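Local structure of PppA (Pseudomonas aeruginosa, 6JKV) at residues V37-K42 with R248-N253; D214-T219 with I254-V259. The protein probably removes phosphate from serine and threonine residues of proteins as a manganese-binding PP2C-type phosphatase, and is a key regulatory component of type VI secretion. All blocks are in the same frame, centred on the assembly; numbering follows the deposited sequence.

Contact 1 of 2, residues V37-K42 with R248-N253; sequences VGMVRK and RGAPDN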
loop_
_atom_site.group_PDB
_atom_site.type_symbol
_atom_site.label_atom_id
_atom_site.label_comp_id
_atom_site.label_asym_id
_atom_site.label_seq_id
_atom_site.Cartn_x
_atom_site.Cartn_y
_atom_site.Cartn_z
ATOM N N VAL A 37 2.478 -14.882 4.050
ATOM C CA VAL A 37 1.441 -15.513 3.193
ATOM C C VAL A 37 0.129 -15.595 3.985
ATOM O O VAL A 37 -0.946 -15.542 3.362
ATOM C CB VAL A 37 1.911 -16.889 2.685
ATOM C CG1 VAL A 37 2.012 -17.914 3.808
ATOM C CG2 VAL A 37 1.005 -17.385 1.576
ATOM N N GLY A 38 0.216 -15.674 5.311
ATOM C CA GLY A 38 -0.945 -15.832 6.198
ATOM C C GLY A 38 -1.178 -17.289 6.548
ATOM O O GLY A 38 -0.246 -18.102 6.399
ATOM N N MET A 39 -2.386 -17.610 7.001
ATOM C CA MET A 39 -2.698 -18.952 7.553
ATOM C C MET A 39 -3.701 -19.685 6.665
ATOM O O MET A 39 -3.970 -20.849 6.954
ATOM C CB MET A 39 -3.249 -18.854 8.979
ATOM C CG MET A 39 -2.366 -18.047 9.911
ATOM S SD MET A 39 -1.065 -19.001 10.706
ATOM C CE MET A 39 0.234 -18.975 9.474
ATOM N N VAL A 40 -4.207 -19.057 5.603
ATOM C CA VAL A 40 -5.184 -19.701 4.675
ATOM C C VAL A 40 -4.543 -19.824 3.291
ATOM O O VAL A 40 -4.402 -20.958 2.799
ATOM C CB VAL A 40 -6.503 -18.914 4.629
ATOM C CG1 VAL A 40 -7.395 -19.355 3.471
ATOM C CG2 VAL A 40 -7.243 -19.012 5.951
ATOM N N ARG A 41 -4.176 -18.700 2.678
ATOM C CA ARG A 41 -3.514 -18.711 1.352
ATOM C C ARG A 41 -2.162 -19.423 1.474
ATOM O O ARG A 41 -1.579 -19.447 2.590
ATOM C CB ARG A 41 -3.351 -17.291 0.818
ATOM C CG ARG A 41 -4.642 -16.681 0.293
ATOM C CD ARG A 41 -4.417 -15.237 -0.118
ATOM N NE ARG A 41 -5.596 -14.625 -0.730
ATOM C CZ ARG A 41 -5.968 -14.789 -2.002
ATOM N NH1 ARG A 41 -7.068 -14.200 -2.442
ATOM N NH2 ARG A 41 -5.260 -15.556 -2.820
ATOM N N LYS A 42 -1.710 -20.041 0.381
ATOM C CA LYS A 42 -0.369 -20.673 0.297
ATOM C C LYS A 42 0.501 -19.966 -0.745
ATOM O O LYS A 42 1.674 -20.365 -0.904
ATOM C CB LYS A 42 -0.500 -22.156 -0.048
ATOM C CG LYS A 42 -1.358 -22.956 0.919
ATOM C CD LYS A 42 -0.975 -22.726 2.369
ATOM C CE LYS A 42 -1.377 -23.862 3.288
ATOM N NZ LYS A 42 -2.738 -24.376 2.991
ATOM N N ARG A 248 -4.322 -14.048 15.032
ATOM C CA ARG A 248 -5.794 -14.007 14.882
ATOM C C ARG A 248 -6.228 -14.712 13.595
ATOM O O ARG A 248 -7.341 -14.433 13.115
ATOM C CB ARG A 248 -6.274 -12.558 14.954
ATOM C CG ARG A 248 -6.387 -12.064 16.384
ATOM C CD ARG A 248 -6.109 -10.586 16.475
ATOM N NE ARG A 248 -6.330 -10.084 17.817
ATOM C CZ ARG A 248 -6.629 -8.823 18.097
ATOM N NH1 ARG A 248 -6.738 -7.938 17.111
ATOM N NH2 ARG A 248 -6.822 -8.458 19.357
ATOM N N GLY A 249 -5.390 -15.597 13.056
ATOM C CA GLY A 249 -5.810 -16.560 12.019
ATOM C C GLY A 249 -5.483 -16.148 10.586
ATOM O O GLY A 249 -5.803 -16.929 9.681
ATOM N N ALA A 250 -4.934 -14.950 10.360
ATOM C CA ALA A 250 -4.303 -14.530 9.080
ATOM C C ALA A 250 -5.013 -15.098 7.851
ATOM O O ALA A 250 -4.409 -15.797 7.044
ATOM C CB ALA A 250 -2.861 -14.955 9.084
ATOM N N PRO A 251 -6.297 -14.753 7.638
ATOM C CA PRO A 251 -7.082 -15.312 6.534
ATOM C C PRO A 251 -6.584 -14.862 5.152
ATOM O O PRO A 251 -6.878 -15.544 4.190
ATOM C CB PRO A 251 -8.503 -14.798 6.797
ATOM C CG PRO A 251 -8.313 -13.567 7.659
ATOM C CD PRO A 251 -7.027 -13.753 8.421
ATOM N N ASP A 252 -5.844 -13.750 5.100
ATOM C CA ASP A 252 -5.310 -13.145 3.853
ATOM C C ASP A 252 -3.788 -12.999 3.962
ATOM O O ASP A 252 -3.257 -13.050 5.090
ATOM C CB ASP A 252 -5.973 -11.787 3.590
ATOM C CG ASP A 252 -5.823 -11.289 2.163
ATOM O OD1 ASP A 252 -5.180 -11.991 1.354
ATOM O OD2 ASP A 252 -6.346 -10.203 1.874
ATOM N N ASN A 253 -3.112 -12.834 2.821
ATOM C CA ASN A 253 -1.719 -12.330 2.773
ATOM C C ASN A 253 -1.696 -11.050 3.607
ATOM O O ASN A 253 -2.601 -10.218 3.443
ATOM C CB ASN A 253 -1.238 -12.042 1.351
ATOM C CG ASN A 253 -1.338 -13.231 0.415
ATOM O OD1 ASN A 253 -1.396 -13.054 -0.801
ATOM N ND2 ASN A 253 -1.331 -14.440 0.962
HETATM O O HOH W 1 -3.539 -16.406 4.448
#
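Arg-41 CD lies over one face of the Asn-253 amide, 3.4 Å from ND2, while Val-37 O meets ND2 almost in the amide plane. The Arg-41 chain crosses the amide at about a right angle; guanidinium and amide planes are turned 58° apart, and Asp-252 OD1 and Asn-253 OD1 both approach the guanidinium obliquely. Arg-41 runs alongside Asp-252, guanidinium and carboxylate planes 40° apart, in a long salt bridge of 3.4 Å from NE to OD1; the extended chain from CG to NE brings the group there, while NH2 pairs with Glu-45. Asn-253 spends its amide on the chain around residues 37-45: ND2 donates to Val-37 O at 2.7 Å and also to Val-43 O, while OD1 accepts from Glu-45 N. These bonds fix the rotation of the amide.

This is the loop just ahead of strand 254-261 in the PP2C fold, where Asp-252 binds manganese through OD2 and offers OD1 to Arg-41. Helix 234-247 ends in a Schellman motif with Gly-249 as its C-prime residue, and the next residue, Ala-250, takes a nearly straight bond at its O from Met-39 N, 2.7 Å long. A water ties the loops further, donating to Val-37 O and Ala-250 O and accepting from Val-40 N. Gly-38 CA lies 3.6 Å from Ala-250 O and 3.8 Å from Asp-252 O. Met-39 CG presses tightly on Ala-250 CB at 3.2 Å before the side chain bends off at chi2 and chi3; Val-40 CG2 rests 3.7 Å from Pro-251 CA.

Contact 2 of 2, residues D214-T219 with I254-V259; sequences DGLNKT and ITALVV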
loop_
_atom_site.group_PDB
_atom_site.type_symbol
_atom_site.label_atom_id
_atom_site.label_comp_id
_atom_site.label_asym_id
_atom_site.label_seq_id
_atom_site.Cartn_x
_atom_site.Cartn_y
_atom_site.Cartn_z
ATOM N N ASP A 214 -5.082 -5.245 3.063
ATOM C CA ASP A 214 -6.315 -5.435 3.867
ATOM C C ASP A 214 -6.120 -6.597 4.849
ATOM O O ASP A 214 -6.831 -6.637 5.854
ATOM C CB ASP A 214 -7.540 -5.629 2.974
ATOM C CG ASP A 214 -7.432 -6.812 2.029
ATOM O OD1 ASP A 214 -6.303 -7.319 1.838
ATOM O OD2 ASP A 214 -8.477 -7.218 1.492
ATOM N N GLY A 215 -5.170 -7.496 4.582
ATOM C CA GLY A 215 -4.873 -8.639 5.461
ATOM C C GLY A 215 -4.537 -8.218 6.878
ATOM O O GLY A 215 -4.813 -9.018 7.805
ATOM N N LEU A 216 -3.986 -7.014 7.064
ATOM C CA LEU A 216 -3.651 -6.496 8.415
ATOM C C LEU A 216 -4.900 -5.907 9.075
ATOM O O LEU A 216 -5.243 -6.364 10.198
ATOM C CB LEU A 216 -2.529 -5.461 8.326
ATOM C CG LEU A 216 -2.190 -4.757 9.638
ATOM C CD1 LEU A 216 -1.775 -5.757 10.715
ATOM C CD2 LEU A 216 -1.100 -3.730 9.418
ATOM N N ASN A 217 -5.544 -4.921 8.442
ATOM C CA ASN A 217 -6.698 -4.232 9.086
ATOM C C ASN A 217 -7.870 -5.208 9.201
ATOM O O ASN A 217 -8.775 -4.960 10.015
ATOM C CB ASN A 217 -7.098 -2.924 8.403
ATOM C CG ASN A 217 -7.151 -3.005 6.897
ATOM O OD1 ASN A 217 -6.119 -2.967 6.230
ATOM N ND2 ASN A 217 -8.356 -3.047 6.354
ATOM N N LYS A 218 -7.839 -6.312 8.459
ATOM C CA LYS A 218 -8.885 -7.355 8.574
ATOM C C LYS A 218 -8.725 -8.119 9.892
ATOM O O LYS A 218 -9.725 -8.684 10.361
ATOM C CB LYS A 218 -8.805 -8.312 7.387
ATOM C CG LYS A 218 -10.153 -8.708 6.814
ATOM C CD LYS A 218 -10.078 -9.975 5.999
ATOM C CE LYS A 218 -9.183 -9.840 4.783
ATOM N NZ LYS A 218 -9.706 -8.823 3.847
ATOM N N THR A 219 -7.529 -8.121 10.481
ATOM C CA THR A 219 -7.213 -8.910 11.698
ATOM C C THR A 219 -6.891 -8.023 12.909
ATOM O O THR A 219 -6.723 -8.574 14.016
ATOM C CB THR A 219 -6.044 -9.860 11.436
ATOM O OG1 THR A 219 -4.969 -9.141 10.828
ATOM C CG2 THR A 219 -6.433 -11.016 10.543
ATOM N N ILE A 254 -0.719 -10.908 4.489
ATOM C CA ILE A 254 -0.649 -9.750 5.414
ATOM C C ILE A 254 0.706 -9.087 5.212
ATOM O O ILE A 254 1.724 -9.762 5.404
ATOM C CB ILE A 254 -0.897 -10.177 6.874
ATOM C CG1 ILE A 254 -0.624 -9.017 7.831
ATOM C CG2 ILE A 254 -0.101 -11.421 7.239
ATOM C CD1 ILE A 254 -1.311 -9.172 9.171
ATOM N N THR A 255 0.690 -7.817 4.806
ATOM C CA THR A 255 1.917 -7.022 4.589
ATOM C C THR A 255 1.807 -5.719 5.377
ATOM O O THR A 255 0.719 -5.107 5.373
ATOM C CB THR A 255 2.150 -6.755 3.099
ATOM O OG1 THR A 255 2.148 -8.015 2.431
ATOM C CG2 THR A 255 3.458 -6.030 2.846
ATOM N N ALA A 256 2.898 -5.329 6.028
ATOM C CA ALA A 256 3.001 -4.063 6.774
ATOM C C ALA A 256 4.325 -3.399 6.410
ATOM O O ALA A 256 5.357 -4.094 6.327
ATOM C CB ALA A 256 2.881 -4.309 8.259
ATOM N N LEU A 257 4.262 -2.099 6.156
ATOM C CA LEU A 257 5.446 -1.258 5.876
ATOM C C LEU A 257 5.310 0.012 6.708
ATOM O O LEU A 257 4.289 0.722 6.556
ATOM C CB LEU A 257 5.504 -0.959 4.377
ATOM C CG LEU A 257 6.873 -0.569 3.834
ATOM C CD1 LEU A 257 7.017 -0.978 2.367
ATOM C CD2 LEU A 257 7.080 0.925 4.005
ATOM N N VAL A 258 6.285 0.259 7.582
ATOM C CA VAL A 258 6.258 1.414 8.517
ATOM C C VAL A 258 7.380 2.372 8.132
ATOM O O VAL A 258 8.504 1.913 7.866
ATOM C CB VAL A 258 6.330 0.976 9.991
ATOM C CG1 VAL A 258 6.651 2.147 10.916
ATOM C CG2 VAL A 258 5.026 0.317 10.401
ATOM N N VAL A 259 7.045 3.655 8.080
ATOM C CA VAL A 259 7.998 4.755 7.804
ATOM C C VAL A 259 7.936 5.718 8.988
ATOM O O VAL A 259 6.820 6.067 9.432
ATOM C CB VAL A 259 7.668 5.463 6.479
ATOM C CG1 VAL A 259 8.676 6.552 6.152
ATOM C CG2 VAL A 259 7.576 4.472 5.329
#
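Buried apolar packing joins the short, weakly bonded helix 214-217 to the first residues of strand 254-261, in the interior of the PP2C fold. The strand is the second of a five-stranded antiparallel sheet, lying between strands 29-36 and 208-212, and the helical turn follows strand 208-212 after one residue. Ile-254 and Leu-216 carry the contact, their side chains crossing obliquely. With CG1 set anti to the backbone N (chi1 172°) and the chain extended beyond it, Ile-254 reaches along the turn: CD1 lies 3.6 Å from Leu-216 CA, 3.8 Å from Leu-216 CD1 and 3.8 Å from Gly-215 O. The branches of Leu-216 part company, CD1 meeting this methyl while CD2 reaches Ala-256 CB two residues farther along the strand, at 4.2 Å. Leu-241 of helix 234-247 and Leu-210 of strand 208-212 also touch Leu-216.

Gly-215 is where the backbones come closest, its CA 4.4 Å from Ile-254 CA, an approach made possible by the lack of a side chain there. At the far end of the turn Thr-219 turns OG1 to the carbonyls of Gly-215 and Leu-216, and the same oxygen lies 4.0 Å from Ile-254 CD1.

Polar bonds run within the turn or to other parts of the chain. Lys-218 N bonds to Asp-214 O, closing the helical turn, and Lys-218 NZ makes a salt bridge to Asp-214 OD2, 3.1 Å, its hydrogen bond weak. Asp-140 OD2 comes close to the same oxygen, and the lysine probably offsets part of this like charge. Asp-214 OD1 binds manganese together with Asp-61 and Asp-252. Across the two segments only van der Waals contacts form, so shape and burial rather than directional bonds place the turn, while the Asp-214 carboxylate serves the metal.

In the fold
Contact 2 is core, about 9 Å from the centre of the chain to its own centre, and holds by hydrocarbon; contact 1, about 18 Å out, is partly buried and joins two loops through hydrogen bonds, a salt bridge and water. They are consecutive in the chain: the loop 248-253 runs straight into strand 254-261, so polar loop chemistry gives way to apolar packing as the chain enters the sheet. Each supplies one manganese ligand, and Asp-252 OD2 lies 2.9 Å from Asp-214 OD1, two like charges presumably balanced by the shared metal. Farther from the metal, Arg-248 NH1 probably bonds to Thr-219 O, and Pro-251 packs against Thr-219.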